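Local atomic coordinates of CRISPR-associated endonuclease Cas12b (Alicyclobacillus acidoterrestris, PDB entry 5U31), a protein that uses a guide RNA to recognise PAM-bearing target DNA and cuts it with a metal-dependent RuvC nuclease domain, as part of bacterial adaptive antiviral immunity. Residues A[26-39]-A[381-395]. The protein carries 3 engineered substitutions. Numbering follows the deposited sequence.
Sequences LHKEVNAGVRYYTE and FTLPDATAHPIWTRF. With SO4 (sulfate ion), chain F; nucleotides of chain B.
At the junction of the REC1 and WED-II domains, residues 26-39 of helix 17-45 hold the connecting segment 381-395 by side-chain to main-chain hydrogen bonds, with Asn31 and Ile391 at the middle. The Asn31 amide works at both ends: Ile391 N donates to OD1 at 2.9 Å, in the carbonyl plane and on a lone pair, while ND2 gives a more bent bond to Ile391 O (3.2 Å, 137°). ND2 also donates to His27 O one turn back, which helps fix the amide's rotation, and lies over the centre of the His27 ring. That ring, with CG anti to the backbone N (chi1 172°), directs NE2 in its own plane to Ala386 O at 2.9 Å. Farther along, the extended Arg35 chain brings NH1 to Pro384 O, and Leu383 CB covers one guanidinium face. Apolar contacts fill in between: Ile391 CD1 meets Val30 CG1 at 3.6 Å and Val34 CG2 at 3.7 Å. On the guide-RNA side, His389 ND1 donates to OP1 of A97 of chain B at 3.0 Å, and Trp392 NE1 to O3' of G95 of chain B. Because main-chain atoms of the segment are gripped from the helix, the contact probably helps position these RNA-binding side chains.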
loop_
_atom_site.group_PDB
_atom_site.type_symbol
_atom_site.label_atom_id
_atom_site.label_comp_id
_atom_site.label_asym_id
_atom_site.label_seq_id
_atom_site.Cartn_x
_atom_site.Cartn_y
_atom_site.Cartn_z
ATOM N N LEU A 26 22.943 21.692 -16.936
ATOM C CA LEU A 26 23.404 20.315 -16.818
ATOM C C LEU A 26 22.233 19.349 -16.724
ATOM O O LEU A 26 22.307 18.230 -17.244
ATOM C CB LEU A 26 24.313 20.184 -15.598
ATOM C CG LEU A 26 25.029 18.855 -15.387
ATOM C CD1 LEU A 26 25.908 18.543 -16.587
ATOM C CD2 LEU A 26 25.846 18.891 -14.099
ATOM N N HIS A 27 21.141 19.768 -16.086
ATOM C CA HIS A 27 19.961 18.918 -16.001
ATOM C C HIS A 27 19.332 18.700 -17.374
ATOM O O HIS A 27 18.964 17.571 -17.720
ATOM C CB HIS A 27 18.955 19.528 -15.030
ATOM C CG HIS A 27 17.633 18.826 -15.012
ATOM N ND1 HIS A 27 17.412 17.678 -14.284
ATOM C CD2 HIS A 27 16.467 19.105 -15.642
ATOM C CE1 HIS A 27 16.163 17.283 -14.461
ATOM N NE2 HIS A 27 15.569 18.131 -15.282
ATOM N N LYS A 28 19.197 19.766 -18.170
ATOM C CA LYS A 28 18.644 19.614 -19.514
ATOM C C LYS A 28 19.555 18.787 -20.410
ATOM O O LYS A 28 19.068 18.078 -21.299
ATOM C CB LYS A 28 18.406 20.978 -20.160
ATOM C CG LYS A 28 17.502 21.908 -19.384
ATOM C CD LYS A 28 17.061 23.078 -20.258
ATOM C CE LYS A 28 18.230 23.718 -20.994
ATOM N NZ LYS A 28 17.765 24.677 -22.042
ATOM N N GLU A 29 20.870 18.875 -20.200
ATOM C CA GLU A 29 21.815 18.130 -21.023
ATOM C C GLU A 29 21.725 16.637 -20.752
ATOM O O GLU A 29 21.665 15.828 -21.685
ATOM C CB GLU A 29 23.237 18.633 -20.772
ATOM C CG GLU A 29 23.533 20.021 -21.311
ATOM C CD GLU A 29 23.480 20.074 -22.815
ATOM O OE1 GLU A 29 23.903 19.092 -23.443
ATOM O OE2 GLU A 29 23.009 21.085 -23.373
ATOM N N VAL A 30 21.729 16.251 -19.477
ATOM C CA VAL A 30 21.696 14.832 -19.141
ATOM C C VAL A 30 20.371 14.214 -19.568
ATOM O O VAL A 30 20.321 13.057 -19.999
ATOM C CB VAL A 30 21.967 14.632 -17.639
ATOM C CG1 VAL A 30 21.812 13.173 -17.269
ATOM C CG2 VAL A 30 23.370 15.099 -17.301
ATOM N N ASN A 31 19.283 14.976 -19.480
ATOM C CA ASN A 31 18.012 14.471 -19.983
ATOM C C ASN A 31 18.038 14.332 -21.499
ATOM O O ASN A 31 17.554 13.332 -22.043
ATOM C CB ASN A 31 16.868 15.379 -19.545
ATOM C CG ASN A 31 16.471 15.148 -18.110
ATOM O OD1 ASN A 31 15.711 14.230 -17.810
ATOM N ND2 ASN A 31 16.989 15.976 -17.209
ATOM N N ALA A 32 18.597 15.319 -22.201
ATOM C CA ALA A 32 18.696 15.208 -23.652
ATOM C C ALA A 32 19.579 14.037 -24.043
ATOM O O ALA A 32 19.258 13.289 -24.974
ATOM C CB ALA A 32 19.233 16.504 -24.246
ATOM N N GLY A 33 20.690 13.853 -23.328
ATOM C CA GLY A 33 21.582 12.749 -23.637
ATOM C C GLY A 33 20.919 11.401 -23.439
ATOM O O GLY A 33 21.022 10.513 -24.286
ATOM N N VAL A 34 20.220 11.237 -22.315
ATOM C CA VAL A 34 19.525 9.978 -22.057
ATOM C C VAL A 34 18.444 9.743 -23.104
ATOM O O VAL A 34 18.278 8.625 -23.605
ATOM C CB VAL A 34 18.944 9.966 -20.630
ATOM C CG1 VAL A 34 18.028 8.769 -20.452
ATOM C CG2 VAL A 34 20.057 9.920 -19.611
ATOM N N ARG A 35 17.704 10.794 -23.464
ATOM C CA ARG A 35 16.685 10.649 -24.498
ATOM C C ARG A 35 17.306 10.242 -25.829
ATOM O O ARG A 35 16.746 9.408 -26.551
ATOM C CB ARG A 35 15.897 11.951 -24.643
ATOM C CG ARG A 35 14.687 11.852 -25.550
ATOM C CD ARG A 35 13.956 13.182 -25.616
ATOM N NE ARG A 35 12.714 13.107 -26.383
ATOM C CZ ARG A 35 11.505 13.016 -25.839
ATOM N NH1 ARG A 35 11.367 12.988 -24.519
ATOM N NH2 ARG A 35 10.428 12.955 -26.614
ATOM N N TYR A 36 18.469 10.808 -26.161
ATOM C CA TYR A 36 19.128 10.478 -27.421
ATOM C C TYR A 36 19.470 8.994 -27.490
ATOM O O TYR A 36 19.177 8.323 -28.487
ATOM C CB TYR A 36 20.385 11.339 -27.607
ATOM C CG TYR A 36 21.311 10.825 -28.681
ATOM C CD1 TYR A 36 22.500 10.186 -28.352
ATOM C CD2 TYR A 36 20.986 10.949 -30.025
ATOM C CE1 TYR A 36 23.343 9.698 -29.333
ATOM C CE2 TYR A 36 21.821 10.463 -31.012
ATOM C CZ TYR A 36 22.995 9.840 -30.659
ATOM O OH TYR A 36 23.827 9.355 -31.636
ATOM N N TYR A 37 20.083 8.458 -26.431
ATOM C CA TYR A 37 20.485 7.056 -26.447
ATOM C C TYR A 37 19.281 6.135 -26.310
ATOM O O TYR A 37 19.234 5.066 -26.932
ATOM C CB TYR A 37 21.494 6.782 -25.334
ATOM C CG TYR A 37 22.829 7.448 -25.540
ATOM C CD1 TYR A 37 23.671 7.063 -26.577
ATOM C CD2 TYR A 37 23.261 8.450 -24.687
ATOM C CE1 TYR A 37 24.908 7.673 -26.762
ATOM C CE2 TYR A 37 24.492 9.064 -24.861
ATOM C CZ TYR A 37 25.307 8.674 -25.899
ATOM O OH TYR A 37 26.523 9.295 -26.064
ATOM N N THR A 38 18.303 6.524 -25.494
ATOM C CA THR A 38 17.093 5.723 -25.367
ATOM C C THR A 38 16.362 5.620 -26.701
ATOM O O THR A 38 15.970 4.525 -27.121
ATOM C CB THR A 38 16.189 6.313 -24.287
ATOM O OG1 THR A 38 16.881 6.288 -23.034
ATOM C CG2 THR A 38 14.929 5.503 -24.162
ATOM N N GLU A 39 16.198 6.744 -27.396
ATOM C CA GLU A 39 15.583 6.698 -28.718
ATOM C C GLU A 39 16.372 5.809 -29.673
ATOM O O GLU A 39 15.774 5.111 -30.499
ATOM C CB GLU A 39 15.447 8.118 -29.265
ATOM C CG GLU A 39 14.737 8.238 -30.589
ATOM C CD GLU A 39 14.573 9.682 -31.003
ATOM O OE1 GLU A 39 14.203 10.505 -30.141
ATOM O OE2 GLU A 39 14.835 9.998 -32.182
ATOM N N PHE A 381 5.620 3.036 -23.519
ATOM C CA PHE A 381 7.001 3.467 -23.684
ATOM C C PHE A 381 7.022 4.987 -23.678
ATOM O O PHE A 381 6.330 5.619 -24.481
ATOM C CB PHE A 381 7.588 2.915 -24.986
ATOM C CG PHE A 381 8.961 3.438 -25.311
ATOM C CD1 PHE A 381 10.082 2.896 -24.706
ATOM C CD2 PHE A 381 9.131 4.463 -26.229
ATOM C CE1 PHE A 381 11.345 3.376 -24.996
ATOM C CE2 PHE A 381 10.394 4.944 -26.525
ATOM C CZ PHE A 381 11.502 4.399 -25.909
ATOM N N THR A 382 7.795 5.572 -22.765
ATOM C CA THR A 382 7.855 7.022 -22.625
ATOM C C THR A 382 9.305 7.460 -22.516
ATOM O O THR A 382 10.005 7.069 -21.575
ATOM C CB THR A 382 7.063 7.503 -21.402
ATOM O OG1 THR A 382 7.573 6.875 -20.221
ATOM C CG2 THR A 382 5.581 7.181 -21.551
ATOM N N LEU A 383 9.748 8.272 -23.472
ATOM C CA LEU A 383 11.090 8.829 -23.430
ATOM C C LEU A 383 11.239 9.767 -22.231
ATOM O O LEU A 383 10.265 10.388 -21.795
ATOM C CB LEU A 383 11.394 9.605 -24.713
ATOM C CG LEU A 383 11.575 8.927 -26.074
ATOM C CD1 LEU A 383 12.493 7.729 -25.948
ATOM C CD2 LEU A 383 10.243 8.522 -26.685
ATOM N N PRO A 384 12.449 9.902 -21.689
ATOM C CA PRO A 384 12.682 10.933 -20.674
ATOM C C PRO A 384 12.529 12.325 -21.259
ATOM O O PRO A 384 12.720 12.551 -22.458
ATOM C CB PRO A 384 14.129 10.683 -20.238
ATOM C CG PRO A 384 14.757 10.061 -21.420
ATOM C CD PRO A 384 13.687 9.176 -22.013
ATOM N N ASP A 385 12.181 13.266 -20.387
ATOM C CA ASP A 385 12.051 14.667 -20.755
ATOM C C ASP A 385 12.554 15.525 -19.606
ATOM O O ASP A 385 12.353 15.183 -18.440
ATOM C CB ASP A 385 10.603 15.034 -21.084
ATOM C CG ASP A 385 10.428 16.513 -21.334
ATOM O OD1 ASP A 385 10.807 16.976 -22.430
ATOM O OD2 ASP A 385 9.930 17.214 -20.430
ATOM N N ALA A 386 13.195 16.646 -19.938
ATOM C CA ALA A 386 13.803 17.476 -18.906
ATOM C C ALA A 386 12.771 18.038 -17.936
ATOM O O ALA A 386 13.109 18.337 -16.784
ATOM C CB ALA A 386 14.597 18.613 -19.549
ATOM N N THR A 387 11.516 18.189 -18.366
ATOM C CA THR A 387 10.490 18.796 -17.524
ATOM C C THR A 387 9.279 17.910 -17.269
ATOM O O THR A 387 8.628 18.074 -16.234
ATOM C CB THR A 387 9.993 20.118 -18.133
ATOM O OG1 THR A 387 9.211 19.846 -19.301
ATOM C CG2 THR A 387 11.162 21.006 -18.511
ATOM N N ALA A 388 8.950 16.989 -18.175
ATOM C CA ALA A 388 7.763 16.156 -18.018
ATOM C C ALA A 388 8.077 14.837 -17.323
ATOM O O ALA A 388 7.378 14.438 -16.387
ATOM C CB ALA A 388 7.122 15.889 -19.381
ATOM N N HIS A 389 9.120 14.147 -17.773
ATOM C CA HIS A 389 9.551 12.883 -17.185
ATOM C C HIS A 389 11.046 12.980 -16.923
ATOM O O HIS A 389 11.860 12.399 -17.652
ATOM C CB HIS A 389 9.212 11.709 -18.100
ATOM C CG HIS A 389 7.770 11.655 -18.492
ATOM N ND1 HIS A 389 6.775 11.284 -17.613
ATOM C CD2 HIS A 389 7.153 11.931 -19.665
ATOM C CE1 HIS A 389 5.607 11.330 -18.231
ATOM N NE2 HIS A 389 5.810 11.719 -19.477
ATOM N N PRO A 390 11.445 13.716 -15.893
ATOM C CA PRO A 390 12.871 13.996 -15.700
ATOM C C PRO A 390 13.622 12.828 -15.090
ATOM O O PRO A 390 13.115 12.114 -14.221
ATOM C CB PRO A 390 12.862 15.198 -14.746
ATOM C CG PRO A 390 11.619 15.025 -13.962
ATOM C CD PRO A 390 10.608 14.412 -14.899
ATOM N N ILE A 391 14.840 12.630 -15.570
ATOM C CA ILE A 391 15.838 11.917 -14.824
ATOM C C ILE A 391 16.828 12.947 -14.288
ATOM O O ILE A 391 16.792 14.119 -14.649
ATOM C CB ILE A 391 16.521 10.810 -15.675
ATOM C CG1 ILE A 391 17.036 11.369 -17.004
ATOM C CG2 ILE A 391 15.555 9.658 -15.893
ATOM C CD1 ILE A 391 18.453 11.888 -16.943
ATOM N N TRP A 392 17.698 12.522 -13.379
ATOM C CA TRP A 392 18.575 13.442 -12.669
ATOM C C TRP A 392 20.029 13.081 -12.934
ATOM O O TRP A 392 20.372 11.900 -13.016
ATOM C CB TRP A 392 18.270 13.421 -11.170
ATOM C CG TRP A 392 16.800 13.361 -10.883
ATOM C CD1 TRP A 392 16.090 12.275 -10.468
ATOM C CD2 TRP A 392 15.855 14.428 -11.022
ATOM N NE1 TRP A 392 14.764 12.602 -10.331
ATOM C CE2 TRP A 392 14.595 13.919 -10.664
ATOM C CE3 TRP A 392 15.956 15.768 -11.408
ATOM C CZ2 TRP A 392 13.443 14.702 -10.680
ATOM C CZ3 TRP A 392 14.812 16.544 -11.422
ATOM C CH2 TRP A 392 13.573 16.009 -11.060
ATOM N N THR A 393 20.879 14.097 -13.063
ATOM C CA THR A 393 22.302 13.842 -13.240
ATOM C C THR A 393 22.870 13.207 -11.977
ATOM O O THR A 393 22.629 13.687 -10.866
ATOM C CB THR A 393 23.057 15.134 -13.574
ATOM O OG1 THR A 393 23.664 15.661 -12.391
ATOM C CG2 THR A 393 22.124 16.176 -14.140
ATOM N N ARG A 394 23.605 12.115 -12.143
ATOM C CA ARG A 394 24.231 11.455 -11.013
ATOM C C ARG A 394 25.640 11.997 -10.795
ATOM O O ARG A 394 26.241 12.613 -11.676
ATOM C CB ARG A 394 24.279 9.942 -11.220
ATOM C CG ARG A 394 22.925 9.288 -11.263
ATOM C CD ARG A 394 23.034 7.851 -11.725
ATOM N NE ARG A 394 21.723 7.224 -11.842
ATOM C CZ ARG A 394 21.522 6.004 -12.326
ATOM N NH1 ARG A 394 22.549 5.278 -12.741
ATOM N NH2 ARG A 394 20.294 5.512 -12.392
ATOM N N PHE A 395 26.160 11.761 -9.595
ATOM C CA PHE A 395 27.497 12.200 -9.216
ATOM C C PHE A 395 28.099 11.122 -8.330
ATOM O O PHE A 395 27.614 10.897 -7.219
ATOM C CB PHE A 395 27.449 13.536 -8.476
ATOM C CG PHE A 395 27.658 14.728 -9.354
ATOM C CD1 PHE A 395 28.936 15.174 -9.633
ATOM C CD2 PHE A 395 26.579 15.420 -9.877
ATOM C CE1 PHE A 395 29.139 16.273 -10.428
ATOM C CE2 PHE A 395 26.780 16.529 -10.675
ATOM C CZ PHE A 395 28.062 16.954 -10.950
HETATM S S SO4 F . 22.251 10.127 -35.357
HETATM O O1 SO4 F . 20.861 9.830 -35.017
HETATM O O2 SO4 F . 22.436 9.904 -36.789
HETATM O O3 SO4 F . 22.543 11.518 -35.019
HETATM O O4 SO4 F . 23.160 9.252 -34.622
ATOM P P A B 97 8.664 9.117 -14.335
ATOM O OP1 A B 97 8.165 10.196 -15.216
ATOM O OP2 A B 97 8.145 9.016 -12.950
ATOM O "O5'" A B 97 8.367 7.747 -15.085
ATOM C "C5'" A B 97 8.821 7.545 -16.412
ATOM C "C4'" A B 97 9.005 6.083 -16.712
ATOM O "O4'" A B 97 9.899 5.481 -15.739
ATOM C "C3'" A B 97 7.758 5.230 -16.624
ATOM O "O3'" A B 97 6.933 5.351 -17.764
ATOM C "C2'" A B 97 8.337 3.840 -16.420
ATOM O "O2'" A B 97 8.848 3.326 -17.639
ATOM C "C1'" A B 97 9.507 4.147 -15.493
ATOM N N9 A B 97 9.090 4.026 -14.084
ATOM C C8 A B 97 8.705 5.021 -13.220
ATOM N N7 A B 97 8.362 4.579 -12.033
ATOM C C5 A B 97 8.512 3.201 -12.134
ATOM C C6 A B 97 8.302 2.155 -11.217
ATOM N N6 A B 97 7.877 2.329 -9.964
ATOM N N1 A B 97 8.550 0.899 -11.641
ATOM C C2 A B 97 8.976 0.716 -12.895
ATOM N N3 A B 97 9.209 1.614 -13.848
ATOM C C4 A B 97 8.953 2.850 -13.394
ATOM P P G B 95 12.101 10.444 -4.226
ATOM O OP1 G B 95 11.768 11.877 -4.447
ATOM O OP2 G B 95 11.032 9.451 -3.944
ATOM O "O5'" G B 95 12.932 9.924 -5.479
ATOM C "C5'" G B 95 14.001 10.693 -6.008
ATOM C "C4'" G B 95 14.470 10.138 -7.323
ATOM O "O4'" G B 95 15.216 8.918 -7.100
ATOM C "C3'" G B 95 13.366 9.726 -8.275
ATOM O "O3'" G B 95 12.819 10.821 -8.982
ATOM C "C2'" G B 95 14.045 8.682 -9.156
ATOM O "O2'" G B 95 14.818 9.299 -10.174
ATOM C "C1'" G B 95 15.006 8.022 -8.166
ATOM N N9 G B 95 14.514 6.743 -7.616
ATOM C C8 G B 95 13.936 6.510 -6.392
ATOM N N7 G B 95 13.648 5.248 -6.202
ATOM C C5 G B 95 14.069 4.611 -7.360
ATOM C C6 G B 95 14.025 3.245 -7.741
ATOM O O6 G B 95 13.588 2.281 -7.111
ATOM N N1 G B 95 14.563 3.051 -9.004
ATOM C C2 G B 95 15.081 4.041 -9.801
ATOM N N2 G B 95 15.560 3.660 -10.992
ATOM N N3 G B 95 15.130 5.315 -9.464
ATOM C C4 G B 95 14.611 5.522 -8.238
ATOM P P C B 98 5.339 5.255 -17.625
ATOM O OP1 C B 98 4.768 5.544 -18.962
ATOM O OP2 C B 98 4.889 6.081 -16.474
ATOM O "O5'" C B 98 5.097 3.718 -17.293
ATOM C "C5'" C B 98 5.544 2.716 -18.189
ATOM C "C4'" C B 98 5.539 1.357 -17.544
ATOM O "O4'" C B 98 6.331 1.372 -16.330
ATOM C "C3'" C B 98 4.185 0.846 -17.095
ATOM O "O3'" C B 98 3.447 0.304 -18.173
ATOM C "C2'" C B 98 4.557 -0.179 -16.033
ATOM O "O2'" C B 98 4.975 -1.393 -16.633
ATOM C "C1'" C B 98 5.777 0.481 -15.387
ATOM N N1 C B 98 5.423 1.247 -14.172
ATOM C C2 C B 98 5.109 0.547 -13.005
ATOM O O2 C B 98 5.135 -0.692 -13.015
ATOM N N3 C B 98 4.780 1.231 -11.890
ATOM C C4 C B 98 4.765 2.560 -11.912
ATOM N N4 C B 98 4.435 3.176 -10.779
ATOM C C5 C B 98 5.085 3.304 -13.084
ATOM C C6 C B 98 5.407 2.613 -14.184
#